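FtsY (Mycoplasma mycoides, PDB 1ZU4) is a signal recognition particle receptor, represented here by its NG domain, a helical bundle joined to a P-loop domain of the SRP54 family. Local coordinates at residues 99-103 against 104-108; 297-301 against 302-306. All blocks are in the same frame, centred on the assembly; numbering follows the deposited sequence.

Both contacts are local, between neighbouring parts of the chain beside the same β-sheet: a turn in contact 1, a helix start in contact 2. They do not touch: their centres lie 23 Å apart and their nearest atoms about 10 Å. Contact 1 is the entry into strand 106-111, an inner strand that leads on into what appears to be the P-loop, where backbone amides meet a sulfate. Contact 2 is the exit from strand 296-298, the antiparallel strand at one margin of the sheet; strands 230-236, 258-262 and 284-288 stand between the two. Helix 71-87 relates them further: the loop of contact 1 follows it in sequence, while Ile301 and Ile305 of contact 2 pack against it.

Contact 1: residues 99-103 against 104-108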
ATOM      1  N   ASP A  99      -5.493 -10.909  -6.139  1.00 22.17           N
ATOM      2  CA  ASP A  99      -6.239 -11.789  -7.042  1.00 22.32           C
ATOM      3  C   ASP A  99      -5.412 -12.016  -8.322  1.00 21.80           C
ATOM      4  O   ASP A  99      -5.682 -11.444  -9.387  1.00 21.34           O
ATOM      5  CB  ASP A  99      -7.627 -11.219  -7.329  1.00 22.27           C
ATOM      6  CG  ASP A  99      -8.555 -12.221  -8.003  1.00 24.98           C
ATOM      7  OD1 ASP A  99      -8.195 -13.395  -8.093  1.00 24.76           O
ATOM      8  OD2 ASP A  99      -9.644 -11.826  -8.487  1.00 27.35           O
ATOM      9  N   PHE A 100      -4.406 -12.880  -8.191  1.00 21.86           N
ATOM     10  CA  PHE A 100      -3.536 -13.277  -9.302  1.00 20.85           C
ATOM     11  C   PHE A 100      -3.796 -14.787  -9.502  1.00 21.26           C
ATOM     12  O   PHE A 100      -3.659 -15.565  -8.556  1.00 21.27           O
ATOM     13  CB  PHE A 100      -2.075 -12.992  -8.956  1.00 19.76           C
ATOM     14  CG  PHE A 100      -1.142 -13.142 -10.117  1.00 18.45           C
ATOM     15  CD1 PHE A 100      -0.717 -12.017 -10.851  1.00 18.15           C
ATOM     16  CD2 PHE A 100      -0.774 -14.434 -10.568  1.00 19.72           C
ATOM     17  CE1 PHE A 100       0.105 -12.179 -11.995  1.00 21.65           C
ATOM     18  CE2 PHE A 100       0.060 -14.612 -11.685  1.00 19.72           C
ATOM     19  CZ  PHE A 100       0.511 -13.490 -12.406  1.00 19.65           C
ATOM     20  N   LYS A 101      -4.194 -15.205 -10.698  1.00 21.40           N
ATOM     21  CA  LYS A 101      -4.401 -16.644 -10.959  1.00 22.00           C
ATOM     22  C   LYS A 101      -3.486 -17.033 -12.079  1.00 22.14           C
ATOM     23  O   LYS A 101      -3.289 -16.255 -12.989  1.00 22.00           O
ATOM     24  CB  LYS A 101      -5.836 -16.946 -11.410  1.00 22.12           C
ATOM     25  CG  LYS A 101      -6.947 -16.337 -10.594  1.00 24.57           C
ATOM     26  CD  LYS A 101      -7.296 -17.143  -9.384  1.00 29.78           C
ATOM     27  CE  LYS A 101      -8.813 -17.233  -9.263  1.00 32.18           C
ATOM     28  NZ  LYS A 101      -9.445 -15.967  -8.811  1.00 33.58           N
ATOM     29  N   GLU A 102      -3.013 -18.276 -12.065  1.00 23.97           N
ATOM     30  CA  GLU A 102      -2.114 -18.788 -13.104  1.00 24.96           C
ATOM     31  C   GLU A 102      -2.754 -18.892 -14.474  1.00 24.66           C
ATOM     32  O   GLU A 102      -2.079 -18.760 -15.501  1.00 26.31           O
ATOM     33  CB  GLU A 102      -1.636 -20.190 -12.720  1.00 25.08           C
ATOM     34  CG  GLU A 102      -0.922 -20.222 -11.400  1.00 25.86           C
ATOM     35  CD  GLU A 102       0.350 -19.458 -11.461  1.00 27.93           C
ATOM     36  OE1 GLU A 102       1.274 -19.857 -12.228  1.00 27.45           O
ATOM     37  OE2 GLU A 102       0.431 -18.458 -10.727  1.00 29.65           O
ATOM     38  N   ASN A 103      -4.029 -19.225 -14.525  1.00 24.56           N
ATOM     39  CA  ASN A 103      -4.562 -19.612 -15.817  1.00 25.02           C
ATOM     40  C   ASN A 103      -5.321 -18.518 -16.558  1.00 23.66           C
ATOM     41  O   ASN A 103      -6.247 -18.807 -17.341  1.00 22.59           O
ATOM     42  CB  ASN A 103      -5.389 -20.899 -15.690  1.00 26.80           C
ATOM     43  CG  ASN A 103      -6.235 -20.956 -14.384  1.00 30.07           C
ATOM     44  OD1 ASN A 103      -6.696 -19.936 -13.863  1.00 32.52           O
ATOM     45  ND2 ASN A 103      -6.436 -22.175 -13.877  1.00 34.56           N
ATOM     46  N   ARG A 104      -4.955 -17.254 -16.312  1.00 23.39           N
ATOM     47  CA  ARG A 104      -5.655 -16.141 -16.959  1.00 22.61           C
ATOM     48  C   ARG A 104      -4.789 -14.907 -17.181  1.00 22.14           C
ATOM     49  O   ARG A 104      -3.624 -14.836 -16.752  1.00 22.07           O
ATOM     50  CB  ARG A 104      -6.904 -15.771 -16.182  1.00 23.53           C
ATOM     51  CG  ARG A 104      -6.616 -14.928 -14.956  1.00 24.16           C
ATOM     52  CD  ARG A 104      -7.849 -14.545 -14.206  1.00 25.16           C
ATOM     53  NE  ARG A 104      -7.406 -13.796 -13.033  1.00 21.57           N
ATOM     54  CZ  ARG A 104      -8.129 -13.573 -11.948  1.00 21.57           C
ATOM     55  NH1 ARG A 104      -9.384 -13.993 -11.861  1.00 27.40           N
ATOM     56  NH2 ARG A 104      -7.595 -12.896 -10.957  1.00 22.29           N
ATOM     57  N   LEU A 105      -5.374 -13.940 -17.874  1.00 19.65           N
ATOM     58  CA  LEU A 105      -4.753 -12.644 -17.992  1.00 19.68           C
ATOM     59  C   LEU A 105      -5.202 -11.795 -16.810  1.00 18.03           C
ATOM     60  O   LEU A 105      -6.340 -11.346 -16.724  1.00 19.33           O
ATOM     61  CB  LEU A 105      -5.082 -11.998 -19.343  1.00 19.38           C
ATOM     62  CG  LEU A 105      -4.708 -10.529 -19.485  1.00 18.49           C
ATOM     63  CD1 LEU A 105      -3.259 -10.327 -19.377  1.00 16.39           C
ATOM     64  CD2 LEU A 105      -5.284 -10.091 -20.860  1.00 22.02           C
ATOM     65  N   ASN A 106      -4.308 -11.635 -15.855  1.00 16.21           N
ATOM     66  CA  ASN A 106      -4.612 -10.844 -14.673  1.00 15.51           C
ATOM     67  C   ASN A 106      -4.516  -9.376 -15.087  1.00 14.59           C
ATOM     68  O   ASN A 106      -3.630  -8.987 -15.838  1.00 15.73           O
ATOM     69  CB  ASN A 106      -3.607 -11.174 -13.541  1.00 15.08           C
ATOM     70  CG  ASN A 106      -3.651 -12.631 -13.143  1.00 14.81           C
ATOM     71  OD1 ASN A 106      -4.588 -13.056 -12.473  1.00 17.72           O
ATOM     72  ND2 ASN A 106      -2.691 -13.423 -13.640  1.00 14.19           N
ATOM     73  N   ILE A 107      -5.436  -8.550 -14.609  1.00 14.81           N
ATOM     74  CA  ILE A 107      -5.411  -7.144 -14.974  1.00 14.29           C
ATOM     75  C   ILE A 107      -5.529  -6.279 -13.717  1.00 13.39           C
ATOM     76  O   ILE A 107      -6.531  -6.346 -13.029  1.00 13.41           O
ATOM     77  CB  ILE A 107      -6.535  -6.794 -15.999  1.00 14.73           C
ATOM     78  CG1 ILE A 107      -6.463  -7.703 -17.239  1.00 15.04           C
ATOM     79  CG2 ILE A 107      -6.399  -5.357 -16.386  1.00 15.24           C
ATOM     80  CD1 ILE A 107      -7.632  -7.520 -18.292  1.00 19.88           C
ATOM     81  N   PHE A 108      -4.515  -5.453 -13.452  1.00 13.21           N
ATOM     82  CA  PHE A 108      -4.506  -4.596 -12.275  1.00 14.15           C
ATOM     83  C   PHE A 108      -4.426  -3.154 -12.717  1.00 14.11           C
ATOM     84  O   PHE A 108      -3.576  -2.804 -13.565  1.00 14.70           O
ATOM     85  CB  PHE A 108      -3.261  -4.829 -11.406  1.00 14.26           C
ATOM     86  CG  PHE A 108      -3.137  -6.192 -10.844  1.00 13.80           C
ATOM     87  CD1 PHE A 108      -1.935  -6.571 -10.266  1.00 11.02           C
ATOM     88  CD2 PHE A 108      -4.211  -7.109 -10.885  1.00 11.83           C
ATOM     89  CE1 PHE A 108      -1.791  -7.859  -9.734  1.00 15.54           C
ATOM     90  CE2 PHE A 108      -4.088  -8.387 -10.355  1.00 12.53           C
ATOM     91  CZ  PHE A 108      -2.918  -8.760  -9.748  1.00 14.66           C
TER
HETATM   92  O   HOH W   1     -11.864 -12.934 -10.053  1.00 36.71           O
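Arg104 places CG between its backbone N and carbonyl carbon (chi1 79°), then runs straight from CG to NE, carrying the guanidinium back to Asp99, whose carboxylate is set anti to its backbone N (chi1 -167°). Arg104 NH2 and Asp99 OD1 form a salt bridge of 3.0 Å; their planes, 68° apart, do not pair flat. The same NH2 makes a weak bond to the Asp99 carbonyl, and a water joins Asp99 OD2 to Arg104 NH1. Its long chain and several N-H groups let arginine reach these and Asn106 together. Lys101 bends until NZ reaches the syn lone pair of Asp99 OD1 at 2.9 Å. Lys101 CG rests 3.3 Å above the Arg104 guanidinium plane, so the lysine's apolar part covers one face while its charge shares the carboxylate, which probably offsets the nearness of the two cations.

At the edge of the guanidinium lies buried Asn106, whose amide suits the place by both giving and accepting. Asn106 OD1 takes Lys101 N at 2.8 Å and Arg104 NE at 3.0 Å from opposite faces, while Asn106 ND2 donates almost straight to Lys101 O at 3.0 Å and also serves Asp193 O. The flat ring of Phe100 suits this amide, stacking on it at a modest tilt with Asn106 ND2 over its centre, 3.4 Å from Phe100 CZ; it also stacks with Tyr129. The type I turn from Lys101 to Arg104, with Asn106 bonded to both backbone polar groups of Lys101, leads into strand 106-111, before the probable P-loop of this SRP54-family P-loop NTPase fold.

Contact 2: residues 297-301 against 302-306; sequences LAFDI and DQYIV
Tyr304 N donates to Asp300 O over 2.9 Å, nearly along the C=O axis, and so closes the first turn of helix 301-308, for which Asp300 is the N-cap. The cap itself is made by the carboxylate: with CG anti to the backbone N (chi1 171°), Asp300 OD1 turns back toward the helix start and accepts from Gln303 N at 3.2 Å, the N-H coming from well above the carboxylate plane (68° out of it). Aspartate suits this position because its short acidic side chain can take an amide that has no earlier helical carbonyl to bind, and its negative charge probably interacts well with the positive end of the helix dipole. The aliphatic part of Gln303 leans against the Asp300 carboxylate, Gln303 CG being 3.4 Å from Asp300 OD2, while Gln303 OE1 is hydrogen-bonded to His307 NE2.

Phe299 CE1 lies 3.9 Å from Tyr304 CD1, the two rings meeting obliquely with planes 51° apart. Tyrosine combines this apolar contact with a hydroxyl bonded to Gly270 O and Gly273 N. One turn apart, Ile301 and Ile305 point the same way toward helix 71-87, branched chains side by side, with Ile301 CD1 lying 3.9 Å from Ile305 CG1.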
ATOM      1  N   LEU A 297       7.267  -5.484  -1.620  1.00 23.88           N
ATOM      2  CA  LEU A 297       6.986  -6.772  -1.026  1.00 23.06           C
ATOM      3  C   LEU A 297       5.505  -6.903  -0.901  1.00 22.20           C
ATOM      4  O   LEU A 297       4.806  -5.892  -0.841  1.00 21.98           O
ATOM      5  CB  LEU A 297       7.611  -6.886   0.381  1.00 24.26           C
ATOM      6  CG  LEU A 297       9.093  -6.584   0.628  1.00 25.32           C
ATOM      7  CD1 LEU A 297       9.367  -6.564   2.113  1.00 27.93           C
ATOM      8  CD2 LEU A 297       9.945  -7.665  -0.041  1.00 28.18           C
ATOM      9  N   ALA A 298       5.022  -8.139  -0.863  1.00 20.75           N
ATOM     10  CA  ALA A 298       3.672  -8.364  -0.440  1.00 19.61           C
ATOM     11  C   ALA A 298       3.583  -7.924   1.008  1.00 18.82           C
ATOM     12  O   ALA A 298       4.465  -8.236   1.797  1.00 16.93           O
ATOM     13  CB  ALA A 298       3.298  -9.845  -0.549  1.00 20.63           C
ATOM     14  N   PHE A 299       2.493  -7.241   1.355  1.00 16.64           N
ATOM     15  CA  PHE A 299       2.267  -6.821   2.698  1.00 15.96           C
ATOM     16  C   PHE A 299       1.884  -7.971   3.624  1.00 16.88           C
ATOM     17  O   PHE A 299       1.085  -8.855   3.281  1.00 18.57           O
ATOM     18  CB  PHE A 299       1.153  -5.806   2.726  1.00 14.75           C
ATOM     19  CG  PHE A 299       0.935  -5.230   4.051  1.00 15.18           C
ATOM     20  CD1 PHE A 299       1.806  -4.292   4.537  1.00 12.49           C
ATOM     21  CD2 PHE A 299      -0.148  -5.638   4.843  1.00 13.01           C
ATOM     22  CE1 PHE A 299       1.588  -3.735   5.782  1.00 17.08           C
ATOM     23  CE2 PHE A 299      -0.333  -5.106   6.077  1.00 14.40           C
ATOM     24  CZ  PHE A 299       0.513  -4.173   6.551  1.00 16.15           C
ATOM     25  N   ASP A 300       2.447  -7.921   4.817  1.00 15.77           N
ATOM     26  CA  ASP A 300       2.240  -8.934   5.810  1.00 15.54           C
ATOM     27  C   ASP A 300       2.150  -8.140   7.102  1.00 14.94           C
ATOM     28  O   ASP A 300       3.129  -7.539   7.590  1.00 13.19           O
ATOM     29  CB  ASP A 300       3.411  -9.920   5.724  1.00 15.40           C
ATOM     30  CG  ASP A 300       3.440 -10.939   6.850  1.00 19.17           C
ATOM     31  OD1 ASP A 300       2.792 -10.683   7.886  1.00 21.51           O
ATOM     32  OD2 ASP A 300       4.155 -11.985   6.700  1.00 19.25           O
ATOM     33  N   ILE A 301       0.948  -8.119   7.659  1.00 15.65           N
ATOM     34  CA  ILE A 301       0.700  -7.315   8.849  1.00 15.83           C
ATOM     35  C   ILE A 301       1.521  -7.782  10.051  1.00 15.95           C
ATOM     36  O   ILE A 301       1.978  -6.922  10.823  1.00 14.88           O
ATOM     37  CB  ILE A 301      -0.808  -7.237   9.234  1.00 17.30           C
ATOM     38  CG1 ILE A 301      -0.993  -6.378  10.508  1.00 17.42           C
ATOM     39  CG2 ILE A 301      -1.438  -8.643   9.368  1.00 14.20           C
ATOM     40  CD1 ILE A 301      -0.547  -4.930  10.331  1.00 16.59           C
ATOM     41  N   ASP A 302       1.723  -9.098  10.223  1.00 15.41           N
ATOM     42  CA  ASP A 302       2.560  -9.549  11.364  1.00 15.65           C
ATOM     43  C   ASP A 302       4.013  -9.050  11.237  1.00 14.19           C
ATOM     44  O   ASP A 302       4.646  -8.656  12.222  1.00 15.02           O
ATOM     45  CB  ASP A 302       2.460 -11.050  11.653  1.00 14.99           C
ATOM     46  CG  ASP A 302       3.104 -11.427  12.968  1.00 17.50           C
ATOM     47  OD1 ASP A 302       2.652 -10.943  14.050  1.00 18.79           O
ATOM     48  OD2 ASP A 302       4.121 -12.163  12.934  1.00 22.22           O
ATOM     49  N   GLN A 303       4.523  -9.037  10.024  1.00 14.91           N
ATOM     50  CA  GLN A 303       5.869  -8.571   9.771  1.00 15.24           C
ATOM     51  C   GLN A 303       5.988  -7.067   9.992  1.00 14.99           C
ATOM     52  O   GLN A 303       6.972  -6.590  10.539  1.00 15.39           O
ATOM     53  CB  GLN A 303       6.295  -8.944   8.354  1.00 15.32           C
ATOM     54  CG  GLN A 303       6.710 -10.427   8.231  1.00 17.94           C
ATOM     55  CD  GLN A 303       7.941 -10.755   9.057  1.00 19.60           C
ATOM     56  OE1 GLN A 303       9.046 -10.357   8.692  1.00 23.00           O
ATOM     57  NE2 GLN A 303       7.761 -11.459  10.181  1.00 19.28           N
ATOM     58  N   TYR A 304       5.003  -6.319   9.508  1.00 15.14           N
ATOM     59  CA  TYR A 304       4.960  -4.895   9.737  1.00 16.02           C
ATOM     60  C   TYR A 304       5.027  -4.639  11.252  1.00 15.57           C
ATOM     61  O   TYR A 304       5.878  -3.878  11.726  1.00 14.69           O
ATOM     62  CB  TYR A 304       3.656  -4.340   9.162  1.00 15.45           C
ATOM     63  CG  TYR A 304       3.465  -2.858   9.311  1.00 16.08           C
ATOM     64  CD1 TYR A 304       3.933  -1.977   8.335  1.00 14.55           C
ATOM     65  CD2 TYR A 304       2.741  -2.338  10.398  1.00 15.51           C
ATOM     66  CE1 TYR A 304       3.712  -0.612   8.457  1.00 15.89           C
ATOM     67  CE2 TYR A 304       2.534  -1.001  10.534  1.00 18.14           C
ATOM     68  CZ  TYR A 304       3.014  -0.142   9.564  1.00 17.06           C
ATOM     69  OH  TYR A 304       2.782   1.170   9.710  1.00 17.04           O
ATOM     70  N   ILE A 305       4.174  -5.329  12.012  1.00 15.59           N
ATOM     71  CA  ILE A 305       4.128  -5.121  13.478  1.00 16.44           C
ATOM     72  C   ILE A 305       5.419  -5.562  14.206  1.00 16.32           C
ATOM     73  O   ILE A 305       5.936  -4.861  15.064  1.00 16.01           O
ATOM     74  CB  ILE A 305       2.883  -5.842  14.104  1.00 15.96           C
ATOM     75  CG1 ILE A 305       1.578  -5.254  13.539  1.00 18.16           C
ATOM     76  CG2 ILE A 305       2.867  -5.717  15.633  1.00 18.01           C
ATOM     77  CD1 ILE A 305       1.473  -3.751  13.643  1.00 16.10           C
ATOM     78  N   VAL A 306       5.916  -6.753  13.873  1.00 18.13           N
ATOM     79  CA  VAL A 306       7.153  -7.275  14.501  1.00 18.18           C
ATOM     80  C   VAL A 306       8.374  -6.372  14.227  1.00 17.99           C
ATOM     81  O   VAL A 306       9.153  -6.065  15.133  1.00 17.40           O
ATOM     82  CB  VAL A 306       7.378  -8.763  14.073  1.00 17.84           C
ATOM     83  CG1 VAL A 306       8.805  -9.205  14.340  1.00 20.44           C
ATOM     84  CG2 VAL A 306       6.369  -9.664  14.813  1.00 20.93           C
TER